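Local coordinates for protein O-methyltransferase (Bacillus halodurans, PDB 2GPY) that probably transfers a methyl group from S-adenosylmethionine to an oxygen of its substrate, which is not identified, at residues R57-G62 with E119-Y124; L130-A135 with R141-Y146; P148-R151 with L155-S158; Q189-H194 with A209-R214. All coordinates share one frame; numbering follows the deposited sequence.

How the contacts relate
Following the chain from the N terminus, contact 1 closes the longest loop, joining strand 57-61 to helix 118-122 after two further strands and two helices. Contact 2 is local: strand 127-133 meets helix 139-146, which comes back beside it. Contact 3 closes the short turn between 148-151 and strand 154-159. Contact 4 joins helix 189-193 to strand 208-213. The four loops follow in series; none nests or crosses. Strands 57-61, 127-133, 154-159 and 208-213 are successive neighbours in one sheet, so the contacts step across it. Contacts 2 and 4 also share a zinc ion, bound by Asp-144 and His-194.

Contact 1: residues R57-G62 with E119-Y124; sequences RILEIG and EKLELY
Arg-57 sends its side chain from strand 57-61 to Tyr-124, just past helix 118-122. CB already points toward the 119-124 segment. CG lies anti to the carbonyl carbon, and the chain runs on extended to CD. It then bends at chi3 (51°), which turns the guanidinium in beside the tyrosine. NE bonds the carbonyl of Leu-126 and NH2 that of Pro-125, so two backbone oxygens hold the group. Arg-57 NH2 also lies 3.7 Å from Tyr-124 CB and 3.8 Å from Tyr-124 CD2. It reaches the ring at its edge, and the two planes are only 30° apart. This is therefore not a stack on the tyrosine face; the cation-pi partner of Arg-57 is Phe-127. Strand 57-61 is an inner strand of the Rossmann-like sheet of this methyltransferase family, between 80-85 and 127-133, and helix 118-122 packs against one side of that sheet. Two residues along, Leu-59 has CG anti to its backbone N (chi1 172°) and points at the helix. Leu-59 CD1 meets Leu-121 CD2 at 3.8 Å, methyl to methyl, with both residues buried. Tyr-124 OH reaches past the contact to a hydrogen bond with Glu-108 OE2.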
loop_
_atom_site.group_PDB
_atom_site.type_symbol
_atom_site.label_atom_id
_atom_site.label_comp_id
_atom_site.label_asym_id
_atom_site.label_seq_id
_atom_site.Cartn_x
_atom_site.Cartn_y
_atom_site.Cartn_z
ATOM N N ARG B 57 -14.342 -3.631 -5.135
ATOM C CA ARG B 57 -15.518 -3.517 -4.245
ATOM C C ARG B 57 -15.035 -2.990 -2.896
ATOM O O ARG B 57 -14.152 -3.595 -2.269
ATOM C CB ARG B 57 -16.180 -4.885 -4.053
ATOM C CG ARG B 57 -16.852 -5.478 -5.326
ATOM C CD ARG B 57 -17.466 -6.845 -5.040
ATOM N NE ARG B 57 -18.348 -6.835 -3.867
ATOM C CZ ARG B 57 -19.510 -6.187 -3.776
ATOM N NH1 ARG B 57 -19.984 -5.457 -4.788
ATOM N NH2 ARG B 57 -20.207 -6.267 -2.651
ATOM N N ILE B 58 -15.596 -1.864 -2.463
ATOM C CA ILE B 58 -15.184 -1.197 -1.213
ATOM C C ILE B 58 -16.417 -1.043 -0.329
ATOM O O ILE B 58 -17.503 -0.642 -0.806
ATOM C CB ILE B 58 -14.590 0.191 -1.503
ATOM C CG1 ILE B 58 -13.362 0.048 -2.423
ATOM C CG2 ILE B 58 -14.258 0.966 -0.168
ATOM C CD1 ILE B 58 -12.937 1.376 -3.125
ATOM N N LEU B 59 -16.268 -1.389 0.947
ATOM C CA LEU B 59 -17.309 -1.136 1.952
ATOM C C LEU B 59 -16.800 -0.088 2.955
ATOM O O LEU B 59 -15.692 -0.196 3.496
ATOM C CB LEU B 59 -17.666 -2.432 2.682
ATOM C CG LEU B 59 -18.608 -2.257 3.877
ATOM C CD1 LEU B 59 -19.980 -1.697 3.449
ATOM C CD2 LEU B 59 -18.756 -3.568 4.606
ATOM N N GLU B 60 -17.608 0.937 3.188
ATOM C CA GLU B 60 -17.250 1.990 4.121
ATOM C C GLU B 60 -18.290 2.095 5.215
ATOM O O GLU B 60 -19.484 2.102 4.929
ATOM C CB GLU B 60 -17.163 3.337 3.382
ATOM C CG GLU B 60 -17.222 4.564 4.286
ATOM C CD GLU B 60 -17.128 5.840 3.467
ATOM O OE1 GLU B 60 -18.112 6.187 2.780
ATOM O OE2 GLU B 60 -16.022 6.430 3.466
ATOM N N ILE B 61 -17.838 2.198 6.458
ATOM C CA ILE B 61 -18.766 2.389 7.561
ATOM C C ILE B 61 -18.630 3.827 8.023
ATOM O O ILE B 61 -17.574 4.210 8.545
ATOM C CB ILE B 61 -18.451 1.456 8.742
ATOM C CG1 ILE B 61 -18.250 -0.008 8.264
ATOM C CG2 ILE B 61 -19.536 1.602 9.854
ATOM C CD1 ILE B 61 -19.411 -0.639 7.501
ATOM N N GLY B 62 -19.693 4.614 7.835
ATOM C CA GLY B 62 -19.680 6.012 8.236
ATOM C C GLY B 62 -19.519 6.940 7.054
ATOM O O GLY B 62 -18.462 7.546 6.872
ATOM N N GLU B 119 -26.349 -8.850 8.826
ATOM C CA GLU B 119 -27.019 -9.926 8.091
ATOM C C GLU B 119 -27.371 -9.520 6.654
ATOM O O GLU B 119 -27.350 -10.354 5.747
ATOM C CB GLU B 119 -28.264 -10.419 8.846
ATOM C CG GLU B 119 -28.116 -10.490 10.373
ATOM C CD GLU B 119 -27.579 -11.825 10.879
ATOM O OE1 GLU B 119 -26.465 -12.244 10.471
ATOM O OE2 GLU B 119 -28.280 -12.456 11.704
ATOM N N LYS B 120 -27.676 -8.238 6.457
ATOM C CA LYS B 120 -27.934 -7.671 5.136
ATOM C C LYS B 120 -26.644 -7.688 4.311
ATOM O O LYS B 120 -26.621 -8.067 3.137
ATOM C CB LYS B 120 -28.402 -6.220 5.293
ATOM C CG LYS B 120 -28.852 -5.544 4.014
ATOM C CD LYS B 120 -29.073 -4.058 4.255
ATOM C CE LYS B 120 -29.538 -3.338 2.998
ATOM N NZ LYS B 120 -31.033 -3.392 2.869
ATOM N N LEU B 121 -25.562 -7.269 4.941
ATOM C CA LEU B 121 -24.303 -7.149 4.229
ATOM C C LEU B 121 -23.632 -8.479 3.924
ATOM O O LEU B 121 -22.910 -8.590 2.936
ATOM C CB LEU B 121 -23.400 -6.146 4.938
ATOM C CG LEU B 121 -23.882 -4.821 4.322
ATOM C CD1 LEU B 121 -24.461 -3.815 5.315
ATOM C CD2 LEU B 121 -22.826 -4.238 3.407
ATOM N N GLU B 122 -23.891 -9.488 4.749
ATOM C CA GLU B 122 -23.416 -10.839 4.478
ATOM C C GLU B 122 -23.869 -11.320 3.109
ATOM O O GLU B 122 -23.189 -12.131 2.483
ATOM C CB GLU B 122 -23.900 -11.808 5.559
ATOM C CG GLU B 122 -22.965 -11.926 6.749
ATOM C CD GLU B 122 -23.701 -12.164 8.058
ATOM O OE1 GLU B 122 -24.660 -12.963 8.073
ATOM O OE2 GLU B 122 -23.316 -11.549 9.077
ATOM N N LEU B 123 -25.014 -10.816 2.652
ATOM C CA LEU B 123 -25.599 -11.214 1.367
ATOM C C LEU B 123 -24.748 -10.754 0.180
ATOM O O LEU B 123 -24.751 -11.397 -0.867
ATOM C CB LEU B 123 -27.046 -10.692 1.216
ATOM C CG LEU B 123 -28.196 -11.090 2.172
ATOM C CD1 LEU B 123 -29.551 -10.581 1.654
ATOM C CD2 LEU B 123 -28.271 -12.593 2.431
ATOM N N TYR B 124 -24.010 -9.652 0.355
ATOM C CA TYR B 124 -23.204 -9.079 -0.713
ATOM C C TYR B 124 -21.952 -9.915 -0.974
ATOM O O TYR B 124 -21.472 -10.613 -0.083
ATOM C CB TYR B 124 -22.757 -7.649 -0.346
ATOM C CG TYR B 124 -23.831 -6.569 -0.403
ATOM C CD1 TYR B 124 -24.979 -6.653 0.388
ATOM C CD2 TYR B 124 -23.670 -5.437 -1.213
ATOM C CE1 TYR B 124 -25.960 -5.658 0.350
ATOM C CE2 TYR B 124 -24.644 -4.431 -1.255
ATOM C CZ TYR B 124 -25.776 -4.547 -0.472
ATOM O OH TYR B 124 -26.742 -3.572 -0.506
#

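Contact 2: residues L130-A135 with R141-Y146; sequences LFIDAA and RFFDMY. With ZN (zinc ion), chain J.
Leu-130 and Ile-132 face helix 141-146 from strand 130-133; the two axes approach to 9.5 Å and run nearly antiparallel, at 165°. Leu-130 spans the gap with both methyls at Tyr-146 CB: CD2 at 3.6 Å and CD1 at 4.0 Å. The tyrosine ring leads away from the strand, and its OH bonds the carbonyl of Ala-114. Ile-132 has CG1 between the backbone N and the carbonyl carbon (chi1 56°). This carries Ile-132 CD1 to the edge of the Phe-143 ring, 4.0 Å from Phe-143 CD2. The other branch, Ile-132 CG2, meets Phe-142 CB at 4.3 Å. Phe-143 in turn is set edge-to-face with both Trp-190 and Tyr-197. At the strand end Asp-133 OD1 accepts from Ala-135 N at 2.6 Å, an Asx turn, and also bonds Asn-160, a magnesium ligand. On the outer side of the helix, Asp-144 OD1 binds a zinc ion at 2.1 Å. His-194 NE2 and water 1 also bind this zinc; the bond of the water to Asp-144 OD2 is weak. Strand 127-133, this helix and the parallel strand 154-159 form a beta-alpha-beta crossover of the Rossmann-like fold.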
loop_
_atom_site.group_PDB
_atom_site.type_symbol
_atom_site.label_atom_id
_atom_site.label_comp_id
_atom_site.label_asym_id
_atom_site.label_seq_id
_atom_site.Cartn_x
_atom_site.Cartn_y
_atom_site.Cartn_z
ATOM N N LEU B 130 -12.322 -2.674 3.336
ATOM C CA LEU B 130 -13.232 -2.156 4.338
ATOM C C LEU B 130 -12.596 -0.897 4.895
ATOM O O LEU B 130 -11.431 -0.923 5.282
ATOM C CB LEU B 130 -13.391 -3.197 5.487
ATOM C CG LEU B 130 -14.129 -2.709 6.737
ATOM C CD1 LEU B 130 -15.622 -2.260 6.384
ATOM C CD2 LEU B 130 -14.134 -3.742 7.894
ATOM N N PHE B 131 -13.338 0.199 4.937
ATOM C CA PHE B 131 -12.787 1.474 5.392
ATOM C C PHE B 131 -13.562 1.897 6.634
ATOM O O PHE B 131 -14.773 2.113 6.558
ATOM C CB PHE B 131 -12.945 2.518 4.248
ATOM C CG PHE B 131 -12.344 3.875 4.543
ATOM C CD1 PHE B 131 -11.282 4.025 5.423
ATOM C CD2 PHE B 131 -12.823 5.009 3.889
ATOM C CE1 PHE B 131 -10.721 5.308 5.681
ATOM C CE2 PHE B 131 -12.280 6.305 4.159
ATOM C CZ PHE B 131 -11.238 6.440 5.053
ATOM N N ILE B 132 -12.859 2.001 7.768
ATOM C CA ILE B 132 -13.454 2.401 9.030
ATOM C C ILE B 132 -12.590 3.462 9.712
ATOM O O ILE B 132 -11.482 3.754 9.273
ATOM C CB ILE B 132 -13.674 1.194 9.970
ATOM C CG1 ILE B 132 -12.357 0.438 10.204
ATOM C CG2 ILE B 132 -14.745 0.244 9.390
ATOM C CD1 ILE B 132 -12.500 -0.821 11.108
ATOM N N ASP B 133 -13.100 4.010 10.802
ATOM C CA ASP B 133 -12.535 5.209 11.391
ATOM C C ASP B 133 -12.338 4.969 12.875
ATOM O O ASP B 133 -13.316 4.817 13.633
ATOM C CB ASP B 133 -13.475 6.405 11.156
ATOM C CG ASP B 133 -12.882 7.735 11.629
ATOM O OD1 ASP B 133 -11.955 7.754 12.472
ATOM O OD2 ASP B 133 -13.350 8.777 11.124
ATOM N N ALA B 134 -11.071 4.933 13.291
ATOM C CA ALA B 134 -10.733 4.733 14.701
ATOM C C ALA B 134 -11.219 5.873 15.598
ATOM O O ALA B 134 -11.167 5.751 16.831
ATOM C CB ALA B 134 -9.239 4.523 14.868
ATOM N N ALA B 135 -11.674 6.968 14.987
ATOM C CA ALA B 135 -12.161 8.148 15.729
ATOM C C ALA B 135 -13.688 8.199 15.851
ATOM O O ALA B 135 -14.235 9.032 16.598
ATOM C CB ALA B 135 -11.647 9.434 15.087
ATOM N N ARG B 141 -16.102 -2.900 17.358
ATOM C CA ARG B 141 -17.258 -3.722 16.999
ATOM C C ARG B 141 -17.416 -3.758 15.486
ATOM O O ARG B 141 -17.706 -4.815 14.930
ATOM C CB ARG B 141 -18.553 -3.224 17.665
ATOM C CG ARG B 141 -18.562 -3.396 19.177
ATOM C CD ARG B 141 -19.950 -3.140 19.706
ATOM N NE ARG B 141 -20.678 -4.395 19.889
ATOM C CZ ARG B 141 -21.983 -4.475 20.137
ATOM N NH1 ARG B 141 -22.729 -3.371 20.203
ATOM N NH2 ARG B 141 -22.550 -5.664 20.307
ATOM N N PHE B 142 -17.181 -2.619 14.817
ATOM C CA PHE B 142 -17.237 -2.582 13.357
ATOM C C PHE B 142 -16.177 -3.475 12.725
ATOM O O PHE B 142 -16.443 -4.179 11.730
ATOM C CB PHE B 142 -17.035 -1.163 12.809
ATOM C CG PHE B 142 -18.154 -0.220 13.124
ATOM C CD1 PHE B 142 -19.448 -0.691 13.339
ATOM C CD2 PHE B 142 -17.909 1.149 13.185
ATOM C CE1 PHE B 142 -20.489 0.196 13.618
ATOM C CE2 PHE B 142 -18.956 2.048 13.488
ATOM C CZ PHE B 142 -20.231 1.566 13.692
ATOM N N PHE B 143 -14.970 -3.414 13.282
ATOM C CA PHE B 143 -13.881 -4.271 12.821
ATOM C C PHE B 143 -14.284 -5.752 12.919
ATOM O O PHE B 143 -14.200 -6.477 11.934
ATOM C CB PHE B 143 -12.580 -4.011 13.593
ATOM C CG PHE B 143 -11.375 -4.757 13.031
ATOM C CD1 PHE B 143 -11.147 -6.097 13.326
ATOM C CD2 PHE B 143 -10.499 -4.120 12.185
ATOM C CE1 PHE B 143 -10.036 -6.778 12.785
ATOM C CE2 PHE B 143 -9.394 -4.784 11.633
ATOM C CZ PHE B 143 -9.150 -6.116 11.958
ATOM N N ASP B 144 -14.729 -6.184 14.096
ATOM C CA ASP B 144 -15.054 -7.603 14.310
ATOM C C ASP B 144 -16.187 -8.084 13.397
ATOM O O ASP B 144 -16.161 -9.210 12.888
ATOM C CB ASP B 144 -15.407 -7.843 15.782
ATOM C CG ASP B 144 -14.165 -7.955 16.665
ATOM O OD1 ASP B 144 -13.045 -7.965 16.116
ATOM O OD2 ASP B 144 -14.288 -8.034 17.900
HETATM N N MSE B 145 -17.177 -7.220 13.218
HETATM C CA MSE B 145 -18.396 -7.537 12.476
HETATM C C MSE B 145 -18.194 -7.620 10.967
HETATM O O MSE B 145 -18.784 -8.481 10.310
HETATM C CB MSE B 145 -19.490 -6.504 12.766
HETATM C CG MSE B 145 -20.719 -6.691 11.904
HETATM SE SE MSE B 145 -22.334 -5.907 12.647
HETATM C CE MSE B 145 -22.416 -6.928 14.324
ATOM N N TYR B 146 -17.389 -6.700 10.427
ATOM C CA TYR B 146 -17.230 -6.545 8.984
ATOM C C TYR B 146 -15.942 -7.111 8.402
ATOM O O TYR B 146 -15.827 -7.277 7.200
ATOM C CB TYR B 146 -17.413 -5.068 8.589
ATOM C CG TYR B 146 -18.872 -4.691 8.705
ATOM C CD1 TYR B 146 -19.774 -5.115 7.750
ATOM C CD2 TYR B 146 -19.357 -3.994 9.816
ATOM C CE1 TYR B 146 -21.142 -4.820 7.862
ATOM C CE2 TYR B 146 -20.725 -3.691 9.940
ATOM C CZ TYR B 146 -21.607 -4.125 8.954
ATOM O OH TYR B 146 -22.959 -3.841 9.025
HETATM ZN ZN ZN J . -11.482 -9.097 16.872
HETATM O O HOH W 1 -11.035 -7.897 18.516
#

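Contact 3: residues P148-R151 with L155-S158; sequences PMVR and LILS
Val-150 and Ile-156 meet obliquely, each bringing one branch to the other across the turn that joins their segments. Val-150 points toward strand 155-158 and splits its two methyls between backbone and side chain. Val-150 CG2, anti to the carbonyl carbon, lies 4.0 Å from Ile-156 CG1. Val-150 CG1, anti to the backbone N (chi1 174°), instead sits against the main chain, 3.8 Å from Leu-155 N and 4.1 Å from Leu-155 O. Ile-156 answers Val-150 CG2 with its CG1, which lies beside its own backbone N (chi1 -59°). Leu-155 thus takes part through its backbone. Its own side chain points away and packs on Met-52 of the second subunit. All three touching residues are buried. The contact is apolar, and the polar links lie around it: Val-150 O accepts from Lys-213 NZ, and Arg-151 NE forms a salt bridge with Asp-128. Both segments bond the start of strand 127-133, with Arg-151 pairing to Phe-127 and Leu-155 to Asp-128. The contact closes the short loop into strand 154-159, the last parallel strand of the Rossmann-like methyltransferase sheet, whose next neighbour 208-213 is antiparallel.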
loop_
_atom_site.group_PDB
_atom_site.type_symbol
_atom_site.label_atom_id
_atom_site.label_comp_id
_atom_site.label_asym_id
_atom_site.label_seq_id
_atom_site.Cartn_x
_atom_site.Cartn_y
_atom_site.Cartn_z
ATOM N N PRO B 148 -14.963 -10.207 8.514
ATOM C CA PRO B 148 -15.176 -11.474 7.803
ATOM C C PRO B 148 -15.771 -11.283 6.408
ATOM O O PRO B 148 -15.822 -12.225 5.620
ATOM C CB PRO B 148 -16.173 -12.227 8.705
ATOM C CG PRO B 148 -16.155 -11.494 9.997
ATOM C CD PRO B 148 -15.913 -10.084 9.637
HETATM N N MSE B 149 -16.195 -10.063 6.106
HETATM C CA MSE B 149 -16.746 -9.749 4.805
HETATM C C MSE B 149 -15.697 -9.193 3.809
HETATM O O MSE B 149 -16.009 -8.856 2.663
HETATM C CB MSE B 149 -17.936 -8.834 5.012
HETATM C CG MSE B 149 -18.923 -9.456 6.048
HETATM SE SE MSE B 149 -20.508 -8.516 5.766
HETATM C CE MSE B 149 -21.327 -8.734 7.594
ATOM N N VAL B 150 -14.451 -9.143 4.259
ATOM C CA VAL B 150 -13.319 -8.796 3.401
ATOM C C VAL B 150 -12.634 -10.098 2.891
ATOM O O VAL B 150 -12.419 -11.037 3.660
ATOM C CB VAL B 150 -12.295 -7.969 4.202
ATOM C CG1 VAL B 150 -11.003 -7.690 3.380
ATOM C CG2 VAL B 150 -12.950 -6.632 4.721
ATOM N N ARG B 151 -12.286 -10.144 1.611
ATOM C CA ARG B 151 -11.621 -11.331 1.023
ATOM C C ARG B 151 -10.203 -11.486 1.586
ATOM O O ARG B 151 -9.616 -10.509 2.003
ATOM C CB ARG B 151 -11.546 -11.216 -0.503
ATOM C CG ARG B 151 -10.752 -10.040 -0.993
ATOM C CD ARG B 151 -10.140 -10.266 -2.368
ATOM N NE ARG B 151 -9.384 -9.079 -2.798
ATOM C CZ ARG B 151 -8.057 -9.005 -2.827
ATOM N NH1 ARG B 151 -7.318 -10.056 -2.460
ATOM N NH2 ARG B 151 -7.472 -7.888 -3.237
ATOM N N LEU B 155 -8.060 -5.587 2.263
ATOM C CA LEU B 155 -7.540 -4.575 3.173
ATOM C C LEU B 155 -8.617 -4.056 4.090
ATOM O O LEU B 155 -9.725 -3.765 3.657
ATOM C CB LEU B 155 -7.033 -3.361 2.389
ATOM C CG LEU B 155 -6.020 -3.698 1.290
ATOM C CD1 LEU B 155 -5.634 -2.457 0.452
ATOM C CD2 LEU B 155 -4.770 -4.374 1.888
ATOM N N ILE B 156 -8.245 -3.851 5.336
ATOM C CA ILE B 156 -9.018 -3.003 6.221
ATOM C C ILE B 156 -8.183 -1.752 6.479
ATOM O O ILE B 156 -7.038 -1.832 6.940
ATOM C CB ILE B 156 -9.401 -3.718 7.533
ATOM C CG1 ILE B 156 -10.221 -4.965 7.189
ATOM C CG2 ILE B 156 -10.269 -2.751 8.404
ATOM C CD1 ILE B 156 -10.519 -5.840 8.337
ATOM N N LEU B 157 -8.753 -0.603 6.137
ATOM C CA LEU B 157 -8.069 0.678 6.313
ATOM C C LEU B 157 -8.724 1.413 7.471
ATOM O O LEU B 157 -9.962 1.584 7.490
ATOM C CB LEU B 157 -8.193 1.519 5.036
ATOM C CG LEU B 157 -7.754 0.829 3.755
ATOM C CD1 LEU B 157 -8.159 1.712 2.556
ATOM C CD2 LEU B 157 -6.276 0.548 3.794
ATOM N N SER B 158 -7.925 1.821 8.455
ATOM C CA SER B 158 -8.476 2.566 9.593
ATOM C C SER B 158 -7.914 3.994 9.605
ATOM O O SER B 158 -6.705 4.175 9.704
ATOM C CB SER B 158 -8.117 1.890 10.910
ATOM O OG SER B 158 -8.527 0.530 10.977
#

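Contact 4: residues Q189-H194 with A209-R214; sequences QWLLEH and AISIKR. With ZN (zinc ion), chain J.
Leu-191 overlaps Ala-209 and Ser-211, two residues apart on strand 209-213, with one methyl for each. Leu-191 CD2 lies 3.7 Å from Ala-209 CB, and Leu-191 CD1 lies 3.8 Å from Ser-211 OG. CG stands anti to the helix residue's own N (chi1 178°), which sends the fork of methyls out to the strand. Ser-211 OG is hydrogen-bonded to Thr-199 OG1 on strand 197-202. The hydroxyl therefore has a polar partner although an apolar methyl lies next to it. Leu-191 CD1 also touches Phe-143 CE2 at 3.6 Å, so the leucine is wedged between strand 208-213 and helix 139-146. Leu-191 CB lies over the centre of the Trp-190 ring, 4.0 Å above the plane. His-194 turns its ring toward helix 139-146, where it meets Phe-143, and NE2 of His-194 binds the zinc ion at 2.1 Å. CD2 of this imidazole lies at the edge of the indole. The carbonyl O of His-194 is 4.4 Å from Arg-214 NH1, too far to be a bond; NH1 has a weak hydrogen bond to Pro-195 O. Strand 208-213 runs antiparallel to its neighbour 154-159, as the last strand does in class I methyltransferases. The chemistry is thus divided. Leu-191 joins helix to strand by van der Waals contact, one methyl on a methyl and one beside a hydroxyl bonded elsewhere. The zinc, with water 1 as third ligand, ties His-194 to Asp-144. Both protein ligands touch a crystal neighbour, so this site may owe something to crystal packing.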
loop_
_atom_site.group_PDB
_atom_site.type_symbol
_atom_site.label_atom_id
_atom_site.label_comp_id
_atom_site.label_asym_id
_atom_site.label_seq_id
_atom_site.Cartn_x
_atom_site.Cartn_y
_atom_site.Cartn_z
ATOM N N GLN B 189 -2.909 -1.452 20.313
ATOM C CA GLN B 189 -2.379 -2.800 20.513
ATOM C C GLN B 189 -3.306 -3.901 19.990
ATOM O O GLN B 189 -2.817 -4.832 19.347
ATOM C CB GLN B 189 -1.912 -3.064 21.950
ATOM C CG GLN B 189 -0.420 -2.716 22.172
ATOM C CD GLN B 189 0.498 -3.130 20.998
ATOM O OE1 GLN B 189 1.019 -2.279 20.276
ATOM N NE2 GLN B 189 0.678 -4.436 20.809
ATOM N N TRP B 190 -4.648 -3.745 20.182
ATOM C CA TRP B 190 -5.532 -4.873 19.832
ATOM C C TRP B 190 -5.507 -5.055 18.333
ATOM O O TRP B 190 -5.542 -6.173 17.834
ATOM C CB TRP B 190 -6.978 -4.675 20.340
ATOM C CG TRP B 190 -7.763 -3.660 19.571
ATOM C CD1 TRP B 190 -7.992 -2.362 19.923
ATOM C CD2 TRP B 190 -8.414 -3.851 18.293
ATOM N NE1 TRP B 190 -8.742 -1.728 18.940
ATOM C CE2 TRP B 190 -9.012 -2.621 17.936
ATOM C CE3 TRP B 190 -8.550 -4.942 17.422
ATOM C CZ2 TRP B 190 -9.727 -2.453 16.744
ATOM C CZ3 TRP B 190 -9.266 -4.767 16.234
ATOM C CH2 TRP B 190 -9.841 -3.531 15.912
ATOM N N LEU B 191 -5.417 -3.943 17.614
ATOM C CA LEU B 191 -5.405 -3.996 16.173
ATOM C C LEU B 191 -4.104 -4.637 15.706
ATOM O O LEU B 191 -4.105 -5.516 14.842
ATOM C CB LEU B 191 -5.534 -2.584 15.590
ATOM C CG LEU B 191 -5.487 -2.563 14.069
ATOM C CD1 LEU B 191 -6.604 -3.445 13.467
ATOM C CD2 LEU B 191 -5.599 -1.115 13.587
ATOM N N LEU B 192 -2.994 -4.203 16.302
ATOM C CA LEU B 192 -1.675 -4.627 15.837
ATOM C C LEU B 192 -1.374 -6.116 16.061
ATOM O O LEU B 192 -0.525 -6.681 15.352
ATOM C CB LEU B 192 -0.593 -3.728 16.437
ATOM C CG LEU B 192 -0.736 -2.271 15.969
ATOM C CD1 LEU B 192 0.089 -1.298 16.811
ATOM C CD2 LEU B 192 -0.427 -2.126 14.489
ATOM N N GLU B 193 -2.058 -6.748 17.020
ATOM C CA GLU B 193 -1.811 -8.164 17.349
ATOM C C GLU B 193 -2.978 -9.122 17.042
ATOM O O GLU B 193 -2.943 -10.312 17.395
ATOM C CB GLU B 193 -1.308 -8.325 18.792
ATOM C CG GLU B 193 -2.222 -7.821 19.895
ATOM C CD GLU B 193 -1.620 -8.059 21.284
ATOM O OE1 GLU B 193 -0.367 -8.102 21.414
ATOM O OE2 GLU B 193 -2.395 -8.217 22.258
ATOM N N HIS B 194 -3.995 -8.592 16.364
ATOM C CA HIS B 194 -5.113 -9.375 15.855
ATOM C C HIS B 194 -4.601 -10.373 14.816
ATOM O O HIS B 194 -4.004 -9.966 13.801
ATOM C CB HIS B 194 -6.094 -8.441 15.145
ATOM C CG HIS B 194 -7.522 -8.793 15.380
ATOM N ND1 HIS B 194 -8.153 -9.826 14.714
ATOM C CD2 HIS B 194 -8.435 -8.276 16.235
ATOM C CE1 HIS B 194 -9.400 -9.916 15.139
ATOM N NE2 HIS B 194 -9.594 -8.994 16.067
ATOM N N ALA B 209 -4.039 2.971 9.487
ATOM C CA ALA B 209 -3.593 1.585 9.644
ATOM C C ALA B 209 -4.057 0.816 8.427
ATOM O O ALA B 209 -5.201 0.996 7.963
ATOM C CB ALA B 209 -4.175 0.985 10.884
ATOM N N ILE B 210 -3.166 0.008 7.876
ATOM C CA ILE B 210 -3.501 -0.844 6.729
ATOM C C ILE B 210 -3.329 -2.274 7.185
ATOM O O ILE B 210 -2.212 -2.734 7.439
ATOM C CB ILE B 210 -2.595 -0.562 5.541
ATOM C CG1 ILE B 210 -2.727 0.919 5.152
ATOM C CG2 ILE B 210 -2.983 -1.424 4.353
ATOM C CD1 ILE B 210 -1.411 1.491 4.879
ATOM N N SER B 211 -4.455 -2.952 7.350
ATOM C CA SER B 211 -4.447 -4.341 7.787
ATOM C C SER B 211 -4.691 -5.218 6.580
ATOM O O SER B 211 -5.724 -5.100 5.924
ATOM C CB SER B 211 -5.557 -4.571 8.835
ATOM O OG SER B 211 -5.430 -3.647 9.902
ATOM N N ILE B 212 -3.738 -6.087 6.261
ATOM C CA ILE B 212 -3.893 -6.960 5.122
ATOM C C ILE B 212 -4.337 -8.353 5.584
ATOM O O ILE B 212 -3.652 -9.013 6.361
ATOM C CB ILE B 212 -2.570 -7.093 4.318
ATOM C CG1 ILE B 212 -1.965 -5.692 4.054
ATOM C CG2 ILE B 212 -2.813 -7.859 3.006
ATOM C CD1 ILE B 212 -0.654 -5.760 3.200
ATOM N N LYS B 213 -5.470 -8.793 5.060
ATOM C CA LYS B 213 -6.083 -10.031 5.528
ATOM C C LYS B 213 -5.285 -11.229 5.056
ATOM O O LYS B 213 -5.002 -11.383 3.859
ATOM C CB LYS B 213 -7.543 -10.122 5.083
ATOM C CG LYS B 213 -8.283 -11.292 5.740
ATOM C CD LYS B 213 -9.768 -11.147 5.602
ATOM C CE LYS B 213 -10.466 -12.129 6.537
ATOM N NZ LYS B 213 -11.938 -12.043 6.348
ATOM N N ARG B 214 -4.908 -12.071 6.029
ATOM C CA ARG B 214 -4.120 -13.268 5.764
ATOM C C ARG B 214 -4.993 -14.341 5.143
ATOM O O ARG B 214 -6.224 -14.315 5.287
ATOM C CB ARG B 214 -3.467 -13.800 7.046
ATOM C CG ARG B 214 -2.370 -12.907 7.594
ATOM C CD ARG B 214 -1.516 -13.626 8.627
ATOM N NE ARG B 214 -0.387 -12.782 9.013
ATOM C CZ ARG B 214 -0.384 -11.960 10.062
ATOM N NH1 ARG B 214 -1.444 -11.891 10.856
ATOM N NH2 ARG B 214 0.690 -11.220 10.328
HETATM ZN ZN ZN J . -11.482 -9.097 16.872
HETATM O O HOH W 1 -11.035 -7.897 18.516
#